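Local structure of 6-phospho-alpha-glucosidase (Merdibacter massiliensis, 6VC6) at residues 128-131 / 132-136; 289-292 / 293-297; 299-302 / 303-307; 386-389 / 390-394; 411-414 / 415-418. The protein probably hydrolyses 6-phospho-alpha-glucosides, releasing glucose 6-phosphate, by the NAD- and manganese-dependent redox mechanism of family 4 glycosidases. All blocks are in the same frame, centred on the assembly; numbering follows the deposited sequence.

Interaction 1. Residues 128-131 / 132-136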
loop_
_atom_site.group_PDB
_atom_site.type_symbol
_atom_site.label_atom_id
_atom_site.label_comp_id
_atom_site.label_asym_id
_atom_site.label_seq_id
_atom_site.Cartn_x
_atom_site.Cartn_y
_atom_site.Cartn_z
ATOM N N GLU A 128 -10.909 -5.615 13.200
ATOM C CA GLU A 128 -12.341 -5.474 13.441
ATOM C C GLU A 128 -13.135 -5.635 12.150
ATOM O O GLU A 128 -14.221 -6.227 12.149
ATOM C CB GLU A 128 -12.629 -4.117 14.084
ATOM C CG GLU A 128 -14.074 -3.915 14.510
ATOM C CD GLU A 128 -14.389 -2.464 14.828
ATOM O OE1 GLU A 128 -14.109 -1.592 13.978
ATOM O OE2 GLU A 128 -14.913 -2.195 15.930
ATOM N N SER A 129 -12.605 -5.121 11.038
ATOM C CA SER A 129 -13.344 -5.162 9.781
ATOM C C SER A 129 -13.359 -6.564 9.184
ATOM O O SER A 129 -14.388 -7.009 8.663
ATOM C CB SER A 129 -12.746 -4.164 8.789
ATOM O OG SER A 129 -13.449 -4.195 7.560
ATOM N N ILE A 130 -12.229 -7.273 9.241
ATOM C CA ILE A 130 -12.171 -8.618 8.674
ATOM C C ILE A 130 -13.098 -9.558 9.435
ATOM O O ILE A 130 -13.753 -10.422 8.839
ATOM C CB ILE A 130 -10.722 -9.137 8.661
ATOM C CG1 ILE A 130 -9.812 -8.177 7.890
ATOM C CG2 ILE A 130 -10.664 -10.542 8.066
ATOM C CD1 ILE A 130 -9.620 -8.528 6.431
ATOM N N HIS A 131 -13.172 -9.404 10.761
ATOM C CA HIS A 131 -14.078 -10.233 11.550
ATOM C C HIS A 131 -15.523 -10.045 11.107
ATOM O O HIS A 131 -16.295 -11.008 11.054
ATOM C CB HIS A 131 -13.926 -9.912 13.037
ATOM C CG HIS A 131 -12.802 -10.643 13.702
ATOM N ND1 HIS A 131 -12.688 -12.017 13.677
ATOM C CD2 HIS A 131 -11.742 -10.192 14.414
ATOM C CE1 HIS A 131 -11.607 -12.380 14.342
ATOM N NE2 HIS A 131 -11.014 -11.291 14.800
ATOM N N GLN A 132 -15.894 -8.812 10.798
ATOM C CA GLN A 132 -17.227 -8.553 10.290
ATOM C C GLN A 132 -17.452 -9.220 8.948
ATOM O O GLN A 132 -18.488 -9.826 8.725
ATOM C CB GLN A 132 -17.481 -7.059 10.167
ATOM C CG GLN A 132 -17.672 -6.350 11.489
ATOM C CD GLN A 132 -18.009 -4.887 11.313
ATOM O OE1 GLN A 132 -17.829 -4.325 10.247
ATOM N NE2 GLN A 132 -18.508 -4.270 12.363
ATOM N N ILE A 133 -16.462 -9.128 8.069
ATOM C CA ILE A 133 -16.564 -9.687 6.732
ATOM C C ILE A 133 -16.725 -11.197 6.793
ATOM O O ILE A 133 -17.534 -11.763 6.089
ATOM C CB ILE A 133 -15.308 -9.357 5.899
ATOM C CG1 ILE A 133 -15.185 -7.850 5.673
ATOM C CG2 ILE A 133 -15.320 -10.088 4.569
ATOM C CD1 ILE A 133 -13.812 -7.412 5.230
ATOM N N ARG A 134 -15.947 -11.829 7.657
ATOM C CA ARG A 134 -15.956 -13.271 7.805
ATOM C C ARG A 134 -17.262 -13.777 8.404
ATOM O O ARG A 134 -17.602 -14.942 8.275
ATOM C CB ARG A 134 -14.737 -13.751 8.584
ATOM C CG ARG A 134 -13.439 -13.651 7.801
ATOM C CD ARG A 134 -13.622 -14.034 6.346
ATOM N NE ARG A 134 -12.355 -14.164 5.651
ATOM C CZ ARG A 134 -12.203 -14.045 4.340
ATOM N NH1 ARG A 134 -11.013 -14.178 3.799
ATOM N NH2 ARG A 134 -13.239 -13.796 3.567
ATOM N N GLN A 135 -17.961 -12.888 9.094
ATOM C CA GLN A 135 -19.288 -13.164 9.619
ATOM C C GLN A 135 -20.308 -13.439 8.508
ATOM O O GLN A 135 -21.224 -14.223 8.688
ATOM C CB GLN A 135 -19.763 -12.027 10.522
ATOM C CG GLN A 135 -19.527 -12.274 12.002
ATOM C CD GLN A 135 -19.563 -11.004 12.838
ATOM O OE1 GLN A 135 -20.373 -10.110 12.604
ATOM N NE2 GLN A 135 -18.687 -10.929 13.829
ATOM N N TYR A 136 -20.187 -12.732 7.393
ATOM C CA TYR A 136 -21.102 -12.909 6.272
ATOM C C TYR A 136 -20.603 -13.725 5.075
ATOM O O TYR A 136 -21.328 -14.552 4.547
ATOM C CB TYR A 136 -21.604 -11.550 5.810
ATOM C CG TYR A 136 -22.183 -10.749 6.935
ATOM C CD1 TYR A 136 -23.495 -10.918 7.321
ATOM C CD2 TYR A 136 -21.413 -9.841 7.625
ATOM C CE1 TYR A 136 -24.027 -10.190 8.358
ATOM C CE2 TYR A 136 -21.935 -9.109 8.662
ATOM C CZ TYR A 136 -23.244 -9.287 9.025
ATOM O OH TYR A 136 -23.766 -8.563 10.057
HETATM O O HOH W 1 -16.104 -3.452 8.333
#
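Between S129-H131 and I133-Q135 the helix 113-136 keeps its i to i+4 backbone bonds: I133 N gives to S129 O at 3.0 Å and R134 N to I130 O at 2.9 Å, while the bond from Q135 N to H131 O is weak. The side-chain pairs are three and four residues apart. A water bridges S129 and Q132, 2.9 Å from S129 OG and 2.7 Å from Q132 OE1, to which it donates. The S129 chi1 of 180° and the extended Q132 chain bring OG and OE1 to this same water. I133 lays CG1 against S129 O at 3.2 Å, and its CD1 reaches the S129 hydroxyl oxygen at 4.0 Å. I130 CG2 lies beside R134 CG, 4.2 Å away, the two chains pointing the same way. Beyond them R134 makes a salt bridge with D163 and H131 NE2 bonds E159, while I130 and I133 pack on the parallel strands 80-83 and 141-144 of the Rossmann-like sheet. Aliphatic groups thus face the sheet, H131 has a carboxylate partner, and the R134 charge, paired with D163, is probably balanced where its stem lies on I142.

Interaction 2. Residues 289-292 / 293-297. With G6P (6-O-phosphono-alpha-D-glucopyranose), chain F.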
loop_
_atom_site.group_PDB
_atom_site.type_symbol
_atom_site.label_atom_id
_atom_site.label_comp_id
_atom_site.label_asym_id
_atom_site.label_seq_id
_atom_site.Cartn_x
_atom_site.Cartn_y
_atom_site.Cartn_z
ATOM N N ASP A 289 -4.907 19.426 -0.135
ATOM C CA ASP A 289 -5.048 20.506 -1.102
ATOM C C ASP A 289 -5.007 20.022 -2.546
ATOM O O ASP A 289 -5.374 20.784 -3.450
ATOM C CB ASP A 289 -3.961 21.557 -0.885
ATOM C CG ASP A 289 -4.146 22.326 0.403
ATOM O OD1 ASP A 289 -3.126 22.677 1.030
ATOM O OD2 ASP A 289 -5.308 22.582 0.788
ATOM N N GLY A 290 -4.584 18.784 -2.786
ATOM C CA GLY A 290 -4.422 18.298 -4.142
ATOM C C GLY A 290 -5.424 17.244 -4.564
ATOM O O GLY A 290 -6.483 17.570 -5.110
ATOM N N ARG A 291 -5.096 15.971 -4.315
ATOM C CA ARG A 291 -5.908 14.871 -4.827
ATOM C C ARG A 291 -7.303 14.880 -4.212
ATOM O O ARG A 291 -8.303 14.693 -4.912
ATOM C CB ARG A 291 -5.215 13.533 -4.558
ATOM C CG ARG A 291 -6.169 12.344 -4.513
ATOM C CD ARG A 291 -5.421 11.021 -4.541
ATOM N NE ARG A 291 -5.102 10.547 -3.199
ATOM C CZ ARG A 291 -3.874 10.506 -2.693
ATOM N NH1 ARG A 291 -2.842 10.907 -3.422
ATOM N NH2 ARG A 291 -3.679 10.060 -1.461
ATOM N N GLU A 292 -7.389 15.095 -2.897
ATOM C CA GLU A 292 -8.687 15.065 -2.232
ATOM C C GLU A 292 -9.606 16.171 -2.739
ATOM O O GLU A 292 -10.807 15.942 -2.923
ATOM C CB GLU A 292 -8.517 15.163 -0.715
ATOM C CG GLU A 292 -9.830 14.972 0.041
ATOM C CD GLU A 292 -9.774 15.449 1.482
ATOM O OE1 GLU A 292 -9.450 16.633 1.713
ATOM O OE2 GLU A 292 -10.069 14.637 2.384
ATOM N N LYS A 293 -9.045 17.337 -2.973
ATOM C CA LYS A 293 -9.831 18.458 -3.422
ATOM C C LYS A 293 -10.302 18.290 -4.850
ATOM O O LYS A 293 -11.451 18.513 -5.143
ATOM C CB LYS A 293 -9.053 19.747 -3.261
ATOM C CG LYS A 293 -9.909 20.981 -3.391
ATOM C CD LYS A 293 -9.070 22.174 -3.775
ATOM C CE LYS A 293 -9.719 23.460 -3.302
ATOM N NZ LYS A 293 -10.662 24.022 -4.311
ATOM N N ARG A 294 -9.418 17.860 -5.728
ATOM C CA ARG A 294 -9.760 17.714 -7.139
ATOM C C ARG A 294 -10.791 16.613 -7.338
ATOM O O ARG A 294 -11.745 16.780 -8.106
ATOM C CB ARG A 294 -8.506 17.429 -7.965
ATOM C CG ARG A 294 -7.510 18.574 -8.014
ATOM C CD ARG A 294 -6.384 18.273 -8.989
ATOM N NE ARG A 294 -5.752 16.987 -8.706
ATOM C CZ ARG A 294 -4.639 16.842 -7.997
ATOM N NH1 ARG A 294 -4.028 17.907 -7.493
ATOM N NH2 ARG A 294 -4.134 15.633 -7.789
ATOM N N VAL A 295 -10.626 15.489 -6.639
ATOM C CA VAL A 295 -11.505 14.343 -6.845
ATOM C C VAL A 295 -12.908 14.635 -6.326
ATOM O O VAL A 295 -13.904 14.360 -7.006
ATOM C CB VAL A 295 -10.899 13.090 -6.186
ATOM C CG1 VAL A 295 -11.980 12.065 -5.886
ATOM C CG2 VAL A 295 -9.823 12.493 -7.081
ATOM N N PHE A 296 -13.015 15.203 -5.122
ATOM C CA PHE A 296 -14.334 15.498 -4.573
ATOM C C PHE A 296 -15.015 16.639 -5.320
ATOM O O PHE A 296 -16.249 16.698 -5.360
ATOM C CB PHE A 296 -14.227 15.823 -3.083
ATOM C CG PHE A 296 -14.271 14.612 -2.195
ATOM C CD1 PHE A 296 -15.481 14.060 -1.811
ATOM C CD2 PHE A 296 -13.099 14.023 -1.749
ATOM C CE1 PHE A 296 -15.523 12.943 -0.996
ATOM C CE2 PHE A 296 -13.136 12.906 -0.934
ATOM C CZ PHE A 296 -14.348 12.366 -0.556
ATOM N N ALA A 297 -14.239 17.546 -5.918
ATOM C CA ALA A 297 -14.841 18.650 -6.660
ATOM C C ALA A 297 -15.433 18.175 -7.980
ATOM O O ALA A 297 -16.483 18.670 -8.408
ATOM C CB ALA A 297 -13.811 19.753 -6.904
HETATM C C1 G6P F . 3.160 4.929 -2.757
HETATM C C2 G6P F . 2.831 3.664 -1.951
HETATM C C3 G6P F . 1.557 3.754 -1.130
HETATM C C4 G6P F . 1.481 5.121 -0.491
HETATM C C5 G6P F . 1.275 6.129 -1.606
HETATM C C6 G6P F . 1.306 7.538 -1.029
HETATM O O1 G6P F . 3.291 4.589 -4.144
HETATM O O2 G6P F . 2.733 2.547 -2.845
HETATM O O3 G6P F . 1.534 2.740 -0.121
HETATM O O4 G6P F . 0.376 5.162 0.415
HETATM O O5 G6P F . 2.286 6.068 -2.619
HETATM O O6 G6P F . 0.562 8.399 -1.882
HETATM P P G6P F . 0.150 9.875 -1.394
HETATM O O1P G6P F . -1.113 9.629 -0.604
HETATM O O2P G6P F . 1.324 10.343 -0.565
HETATM O O3P G6P F . -0.032 10.644 -2.680
#
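The phosphate pocket for the bound 6-O-phosphono-alpha-D-glucopyranose lies at the start of helix 291-305, where the turn that carries R291 also packs R294, V295 and F296 against 290-292. R291 grips the phosphate edge-on with two nearly straight bonds, NH1 to O3P at 2.9 Å and NH2 to O1P at 2.7 Å, each with an N-H...O angle of 167°. Its chain leaves the helix extended and bends at chi3 (90°), which turns the guanidinium edge to the phosphorus. NE bonds T14 and NH2 also makes a salt bridge with the NAD, so one arginine touches both ligands.

G290 stands at the N-cap, and its carbonyl accepts R294 N at 3.0 Å. R294 folds back, bent at chi3, and lays one guanidinium face over this first turn, with NH1 3.3 Å from G290 C and NH2 3.5 Å from R291 CA. The next residue, V295, rests CG2 against R291 O at 3.4 Å. The F296 ring meets E292 O at its edge, CD2 being 3.2 Å from that oxygen, and E292 CG touches CD2 as well, with carboxylate and ring planes 83° apart. E292 OE2 forms a salt bridge with R44 of helix 42-59, against which F296 also packs.

Interaction 3. Residues 299-302 / 303-307; sequences CREV and IARGE
V302 and the chain end at E307 come together where helix 291-305 stops: V302 CG1 lies 3.2 Å from E307 O. A chi1 of 173° at V302 sends this methyl toward the returning carbonyl. The same residue's carbonyl closes the helix, taking G306 N at 2.8 Å; R305 N bonds chiefly to E301 O and adds a weak second bond to V302 O. G306 leaves the helix with positive phi (85°), and the chain turns back, which brings E307 O against V302 CG1 and within reach of R305 NH1.

R305 follows that turn. Its stem is extended as far as CG and CD, then bends at chi3 (-56°) and swings the guanidinium back along the helix. One face of the group looks onto E301 O, which stands 3.9 Å above the plane, while NH1 makes a weak bond to E307 O at 3.0 Å. The E301 carboxylate stays close by without forming a salt bridge, its OE1 being 4.4 Å from R305 NH2. I303, with CG1 beside its backbone N, runs along C299 O, CG1 lying 3.3 Å from it. A304 CB comes equally near R300 O.

Outside the turn, helix 42-59 receives this end of the helix: V302 packs on F51 and I54, I303 on E50, and E307 on E58, while R300, E301 and R305 lie on the exposed side.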
loop_
_atom_site.group_PDB
_atom_site.type_symbol
_atom_site.label_atom_id
_atom_site.label_comp_id
_atom_site.label_asym_id
_atom_site.label_seq_id
_atom_site.Cartn_x
_atom_site.Cartn_y
_atom_site.Cartn_z
ATOM N N CYS A 299 -16.565 15.074 -8.658
ATOM C CA CYS A 299 -17.782 14.345 -8.315
ATOM C C CYS A 299 -18.938 15.302 -8.069
ATOM O O CYS A 299 -20.067 15.044 -8.496
ATOM C CB CYS A 299 -17.541 13.467 -7.086
ATOM S SG CYS A 299 -16.357 12.116 -7.325
ATOM N N ARG A 300 -18.673 16.419 -7.386
ATOM C CA ARG A 300 -19.725 17.399 -7.140
ATOM C C ARG A 300 -20.077 18.173 -8.404
ATOM O O ARG A 300 -21.199 18.678 -8.526
ATOM C CB ARG A 300 -19.303 18.347 -6.018
ATOM C CG ARG A 300 -19.780 17.904 -4.644
ATOM C CD ARG A 300 -18.826 18.336 -3.544
ATOM N NE ARG A 300 -19.129 17.678 -2.276
ATOM C CZ ARG A 300 -18.276 17.576 -1.262
ATOM N NH1 ARG A 300 -18.641 16.957 -0.147
ATOM N NH2 ARG A 300 -17.058 18.093 -1.360
ATOM N N GLU A 301 -19.139 18.280 -9.349
ATOM C CA GLU A 301 -19.475 18.838 -10.655
ATOM C C GLU A 301 -20.461 17.940 -11.391
ATOM O O GLU A 301 -21.408 18.426 -12.019
ATOM C CB GLU A 301 -18.210 19.028 -11.491
ATOM C CG GLU A 301 -17.513 20.365 -11.305
ATOM C CD GLU A 301 -16.283 20.503 -12.185
ATOM O OE1 GLU A 301 -15.999 19.566 -12.961
ATOM O OE2 GLU A 301 -15.602 21.546 -12.102
ATOM N N VAL A 302 -20.250 16.624 -11.319
ATOM C CA VAL A 302 -21.120 15.684 -12.017
ATOM C C VAL A 302 -22.492 15.628 -11.357
ATOM O O VAL A 302 -23.522 15.563 -12.040
ATOM C CB VAL A 302 -20.454 14.295 -12.073
ATOM C CG1 VAL A 302 -21.414 13.260 -12.638
ATOM C CG2 VAL A 302 -19.177 14.354 -12.898
ATOM N N ILE A 303 -22.531 15.656 -10.023
ATOM C CA ILE A 303 -23.809 15.622 -9.315
ATOM C C ILE A 303 -24.615 16.880 -9.612
ATOM O O ILE A 303 -25.842 16.829 -9.770
ATOM C CB ILE A 303 -23.575 15.436 -7.803
ATOM C CG1 ILE A 303 -23.080 14.019 -7.512
ATOM C CG2 ILE A 303 -24.845 15.725 -7.015
ATOM C CD1 ILE A 303 -22.309 13.902 -6.222
ATOM N N ALA A 304 -23.939 18.027 -9.709
ATOM C CA ALA A 304 -24.637 19.275 -9.995
ATOM C C ALA A 304 -25.171 19.312 -11.421
ATOM O O ALA A 304 -26.226 19.905 -11.671
ATOM C CB ALA A 304 -23.710 20.465 -9.745
ATOM N N ARG A 305 -24.466 18.685 -12.366
ATOM C CA ARG A 305 -24.904 18.705 -13.757
ATOM C C ARG A 305 -25.917 17.608 -14.059
ATOM O O ARG A 305 -26.748 17.770 -14.960
ATOM C CB ARG A 305 -23.698 18.572 -14.688
ATOM C CG ARG A 305 -23.969 18.980 -16.129
ATOM C CD ARG A 305 -22.817 18.597 -17.050
ATOM N NE ARG A 305 -21.544 19.163 -16.613
ATOM C CZ ARG A 305 -20.586 18.471 -16.002
ATOM N NH1 ARG A 305 -20.756 17.180 -15.750
ATOM N NH2 ARG A 305 -19.460 19.070 -15.641
ATOM N N GLY A 306 -25.872 16.497 -13.324
ATOM C CA GLY A 306 -26.727 15.365 -13.597
ATOM C C GLY A 306 -26.205 14.407 -14.643
ATOM O O GLY A 306 -26.821 13.356 -14.861
ATOM N N GLU A 307 -25.093 14.733 -15.300
ATOM C CA GLU A 307 -24.471 13.910 -16.327
ATOM C C GLU A 307 -22.959 13.994 -16.158
ATOM O O GLU A 307 -22.448 14.708 -15.288
ATOM C CB GLU A 307 -24.900 14.354 -17.731
ATOM C CG GLU A 307 -23.981 15.387 -18.362
ATOM C CD GLU A 307 -24.502 15.904 -19.688
ATOM O OE1 GLU A 307 -25.582 15.450 -20.122
ATOM O OE2 GLU A 307 -23.830 16.763 -20.298
#

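Interaction 4. Residues 386-389 / 390-394; sequences QQVS and SEKLL
Q387 and E391 are joined side chain to side chain, one helical turn apart: Q387 NE2 donates to E391 OE2 at 3.1 Å, with an N-H...O angle of 167°. OE2 is met on its anti side, somewhat out of the carboxylate plane, and itself lies in the Q387 amide plane; the two flat groups are turned 83° apart. The Q387 chain bends at chi2 (66°), which brings the amide alongside the E391 chain, where NE2 also passes 3.6 Å from E391 CG. Beneath it, E391 N bonds Q387 O at 2.9 Å, so the pair is tied through backbone and side chain alike.

Farther round, L393 N bonds S389 O at 2.9 Å, and L393 CG packs over the same carbonyl oxygen at 3.2 Å. V388 and K392 run side by side, V388 CG2 reaching K392 CE at 4.1 Å, and the lysine amine goes on to E154 and the carbonyl of D354. S390 OG bonds A409 O.

This stretch of helix 378-400 is wedged among other helices: L393 lies on helix 403-412, S390 and L394 on M116 of helix 113-136, and E391 and L394 on helix 149-159.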
loop_
_atom_site.group_PDB
_atom_site.type_symbol
_atom_site.label_atom_id
_atom_site.label_comp_id
_atom_site.label_asym_id
_atom_site.label_seq_id
_atom_site.Cartn_x
_atom_site.Cartn_y
_atom_site.Cartn_z
ATOM N N GLN A 386 16.374 -5.686 10.934
ATOM C CA GLN A 386 16.108 -4.579 11.848
ATOM C C GLN A 386 14.685 -4.060 11.682
ATOM O O GLN A 386 13.997 -3.782 12.671
ATOM C CB GLN A 386 17.117 -3.452 11.624
ATOM C CG GLN A 386 16.791 -2.172 12.384
ATOM C CD GLN A 386 17.708 -1.020 12.022
ATOM O OE1 GLN A 386 18.375 -1.041 10.987
ATOM N NE2 GLN A 386 17.746 -0.004 12.877
ATOM N N GLN A 387 14.223 -3.933 10.436
ATOM C CA GLN A 387 12.896 -3.382 10.193
ATOM C C GLN A 387 11.806 -4.380 10.567
ATOM O O GLN A 387 10.820 -4.019 11.221
ATOM C CB GLN A 387 12.763 -2.957 8.731
ATOM C CG GLN A 387 11.378 -2.453 8.354
ATOM C CD GLN A 387 11.014 -1.155 9.051
ATOM O OE1 GLN A 387 11.886 -0.408 9.496
ATOM N NE2 GLN A 387 9.719 -0.880 9.147
ATOM N N VAL A 388 11.964 -5.643 10.161
ATOM C CA VAL A 388 10.935 -6.638 10.448
ATOM C C VAL A 388 10.848 -6.910 11.945
ATOM O O VAL A 388 9.786 -7.295 12.451
ATOM C CB VAL A 388 11.191 -7.928 9.644
ATOM C CG1 VAL A 388 12.310 -8.750 10.268
ATOM C CG2 VAL A 388 9.914 -8.749 9.536
ATOM N N SER A 389 11.944 -6.707 12.681
ATOM C CA SER A 389 11.884 -6.839 14.132
ATOM C C SER A 389 11.111 -5.683 14.752
ATOM O O SER A 389 10.343 -5.881 15.700
ATOM C CB SER A 389 13.295 -6.915 14.715
ATOM O OG SER A 389 14.023 -7.994 14.157
ATOM N N SER A 390 11.300 -4.471 14.226
ATOM C CA SER A 390 10.551 -3.322 14.723
ATOM C C SER A 390 9.061 -3.478 14.451
ATOM O O SER A 390 8.228 -3.137 15.299
ATOM C CB SER A 390 11.084 -2.036 14.091
ATOM O OG SER A 390 10.345 -0.908 14.523
ATOM N N GLU A 391 8.705 -3.997 13.274
ATOM C CA GLU A 391 7.296 -4.202 12.953
ATOM C C GLU A 391 6.675 -5.271 13.842
ATOM O O GLU A 391 5.544 -5.111 14.316
ATOM C CB GLU A 391 7.142 -4.573 11.479
ATOM C CG GLU A 391 7.703 -3.543 10.511
ATOM C CD GLU A 391 7.660 -4.020 9.073
ATOM O OE1 GLU A 391 7.377 -5.216 8.852
ATOM O OE2 GLU A 391 7.912 -3.203 8.162
ATOM N N LYS A 392 7.397 -6.367 14.082
ATOM C CA LYS A 392 6.850 -7.439 14.908
ATOM C C LYS A 392 6.741 -7.023 16.369
ATOM O O LYS A 392 5.844 -7.491 17.079
ATOM C CB LYS A 392 7.705 -8.698 14.770
ATOM C CG LYS A 392 7.490 -9.437 13.459
ATOM C CD LYS A 392 8.492 -10.564 13.284
ATOM C CE LYS A 392 8.149 -11.417 12.072
ATOM N NZ LYS A 392 6.835 -12.103 12.229
ATOM N N LEU A 393 7.638 -6.152 16.836
ATOM C CA LEU A 393 7.511 -5.628 18.192
ATOM C C LEU A 393 6.324 -4.683 18.315
ATOM O O LEU A 393 5.727 -4.576 19.392
ATOM C CB LEU A 393 8.800 -4.920 18.608
ATOM C CG LEU A 393 10.007 -5.811 18.909
ATOM C CD1 LEU A 393 11.294 -5.002 18.861
ATOM C CD2 LEU A 393 9.849 -6.498 20.257
ATOM N N LEU A 394 5.964 -3.994 17.228
ATOM C CA LEU A 394 4.844 -3.060 17.283
ATOM C C LEU A 394 3.519 -3.796 17.451
ATOM O O LEU A 394 2.719 -3.459 18.332
ATOM C CB LEU A 394 4.819 -2.192 16.026
ATOM C CG LEU A 394 3.731 -1.118 16.020
ATOM C CD1 LEU A 394 4.042 -0.031 17.041
ATOM C CD2 LEU A 394 3.562 -0.525 14.632
#

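Interaction 5. Residues 411-414 / 415-418; sequences TLNR and LIND
N413 closes an Asx turn after helix 403-412, its side-chain OD1 accepting L415 N, the amide two residues on, at 2.9 Å with an N-H...O angle of 159°. A chi1 of -170° carries the carboxamide forward over the chain, where OD1 also lies 3.5 Å from L415 CB and 4.0 Å from I416 CD1.

The main-chain carbonyl of N413 is used as well. I416 N bonds N413 O at 3.3 Å from well above the carbonyl plane, and N417 N reaches the same oxygen at 2.9 Å in a bond that is weak because it is strongly bent. N417, with positive phi (70°), then turns the chain back past the helix end, where its CA makes a CH...O contact of 3.5 Å with T411 O.

Around this, T411 bonds L407 O and packs on helix 419-432, R414 reaches Y267 O, and I416 O takes R105. D418, the N-cap of helix 419-432, caps K421 N. One asparagine therefore serves three successive backbone amides through its two oxygens, the last of them weakly, which is consistent with a well-defined link between helices 403-412 and 419-432 while its hydrophobic neighbours L415 and I416 stay buried.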
loop_
_atom_site.group_PDB
_atom_site.type_symbol
_atom_site.label_atom_id
_atom_site.label_comp_id
_atom_site.label_asym_id
_atom_site.label_seq_id
_atom_site.Cartn_x
_atom_site.Cartn_y
_atom_site.Cartn_z
ATOM N N THR A 411 12.337 2.456 19.455
ATOM C CA THR A 411 13.779 2.608 19.621
ATOM C C THR A 411 14.546 1.876 18.528
ATOM O O THR A 411 15.509 2.414 17.966
ATOM C CB THR A 411 14.204 2.095 20.999
ATOM O OG1 THR A 411 13.588 2.889 22.021
ATOM C CG2 THR A 411 15.719 2.159 21.156
ATOM N N LEU A 412 14.129 0.651 18.206
ATOM C CA LEU A 412 14.864 -0.158 17.240
ATOM C C LEU A 412 14.766 0.407 15.829
ATOM O O LEU A 412 15.710 0.265 15.042
ATOM C CB LEU A 412 14.348 -1.597 17.273
ATOM C CG LEU A 412 14.958 -2.604 16.298
ATOM C CD1 LEU A 412 16.470 -2.648 16.435
ATOM C CD2 LEU A 412 14.357 -3.981 16.522
ATOM N N ASN A 413 13.649 1.052 15.494
ATOM C CA ASN A 413 13.408 1.490 14.126
ATOM C C ASN A 413 14.501 2.442 13.650
ATOM O O ASN A 413 15.007 3.270 14.413
ATOM C CB ASN A 413 12.040 2.164 14.017
ATOM C CG ASN A 413 11.634 2.429 12.579
ATOM O OD1 ASN A 413 12.098 3.384 11.957
ATOM N ND2 ASN A 413 10.764 1.580 12.044
ATOM N N ARG A 414 14.855 2.318 12.369
ATOM C CA ARG A 414 15.978 3.067 11.819
ATOM C C ARG A 414 15.703 4.564 11.768
ATOM O O ARG A 414 16.635 5.366 11.888
ATOM C CB ARG A 414 16.312 2.547 10.422
ATOM C CG ARG A 414 17.788 2.568 10.088
ATOM C CD ARG A 414 18.055 1.953 8.724
ATOM N NE ARG A 414 19.302 2.445 8.148
ATOM C CZ ARG A 414 20.509 2.024 8.510
ATOM N NH1 ARG A 414 20.639 1.097 9.449
ATOM N NH2 ARG A 414 21.590 2.532 7.933
ATOM N N LEU A 415 14.446 4.960 11.588
ATOM C CA LEU A 415 14.096 6.365 11.440
ATOM C C LEU A 415 13.855 7.068 12.771
ATOM O O LEU A 415 13.550 8.265 12.776
ATOM C CB LEU A 415 12.865 6.505 10.538
ATOM C CG LEU A 415 12.997 5.819 9.174
ATOM C CD1 LEU A 415 11.814 6.146 8.275
ATOM C CD2 LEU A 415 14.306 6.205 8.498
ATOM N N ILE A 416 14.016 6.352 13.879
ATOM C CA ILE A 416 14.009 6.964 15.201
ATOM C C ILE A 416 15.349 6.780 15.910
ATOM O O ILE A 416 16.013 7.743 16.243
ATOM C CB ILE A 416 12.863 6.416 16.064
ATOM C CG1 ILE A 416 11.531 6.960 15.559
ATOM C CG2 ILE A 416 13.068 6.772 17.526
ATOM C CD1 ILE A 416 11.290 6.708 14.098
ATOM N N ASN A 417 15.740 5.529 16.108
ATOM C CA ASN A 417 17.114 5.133 16.408
ATOM C C ASN A 417 17.596 5.541 17.795
ATOM O O ASN A 417 18.777 5.345 18.106
ATOM C CB ASN A 417 18.090 5.681 15.358
ATOM C CG ASN A 417 19.312 4.805 15.184
ATOM O OD1 ASN A 417 19.231 3.582 15.284
ATOM N ND2 ASN A 417 20.454 5.429 14.921
ATOM N N ASP A 418 16.733 6.090 18.647
ATOM C CA ASP A 418 17.154 6.538 19.969
ATOM C C ASP A 418 16.043 6.280 20.976
ATOM O O ASP A 418 14.869 6.532 20.692
ATOM C CB ASP A 418 17.527 8.027 19.957
ATOM C CG ASP A 418 17.923 8.542 21.327
ATOM O OD1 ASP A 418 17.031 8.977 22.084
ATOM O OD2 ASP A 418 19.130 8.512 21.648
#

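Overall arrangement
Along the chain the five contacts come in series. Interaction 1, on helix 113-136 beside the parallel strands of the large mixed beta-sheet, belongs to the N-terminal half of the chain; the other four belong to the C-terminal half. Interactions 2 and 3 share helix 291-305, their centres about 15 Å apart, so one helix runs from the phosphate pocket outward along helix 42-59. Interactions 4 and 5, centres about 11 Å apart, touch through Q386 NE2 and L412 O, joining helix 378-400 to the end of helix 403-412. Their centres lie about 46 and 48 Å from that of interaction 3, across the chain's centre. Interaction 2 thus holds a residue of the ligand site, while the other four are packing in the surrounding helices.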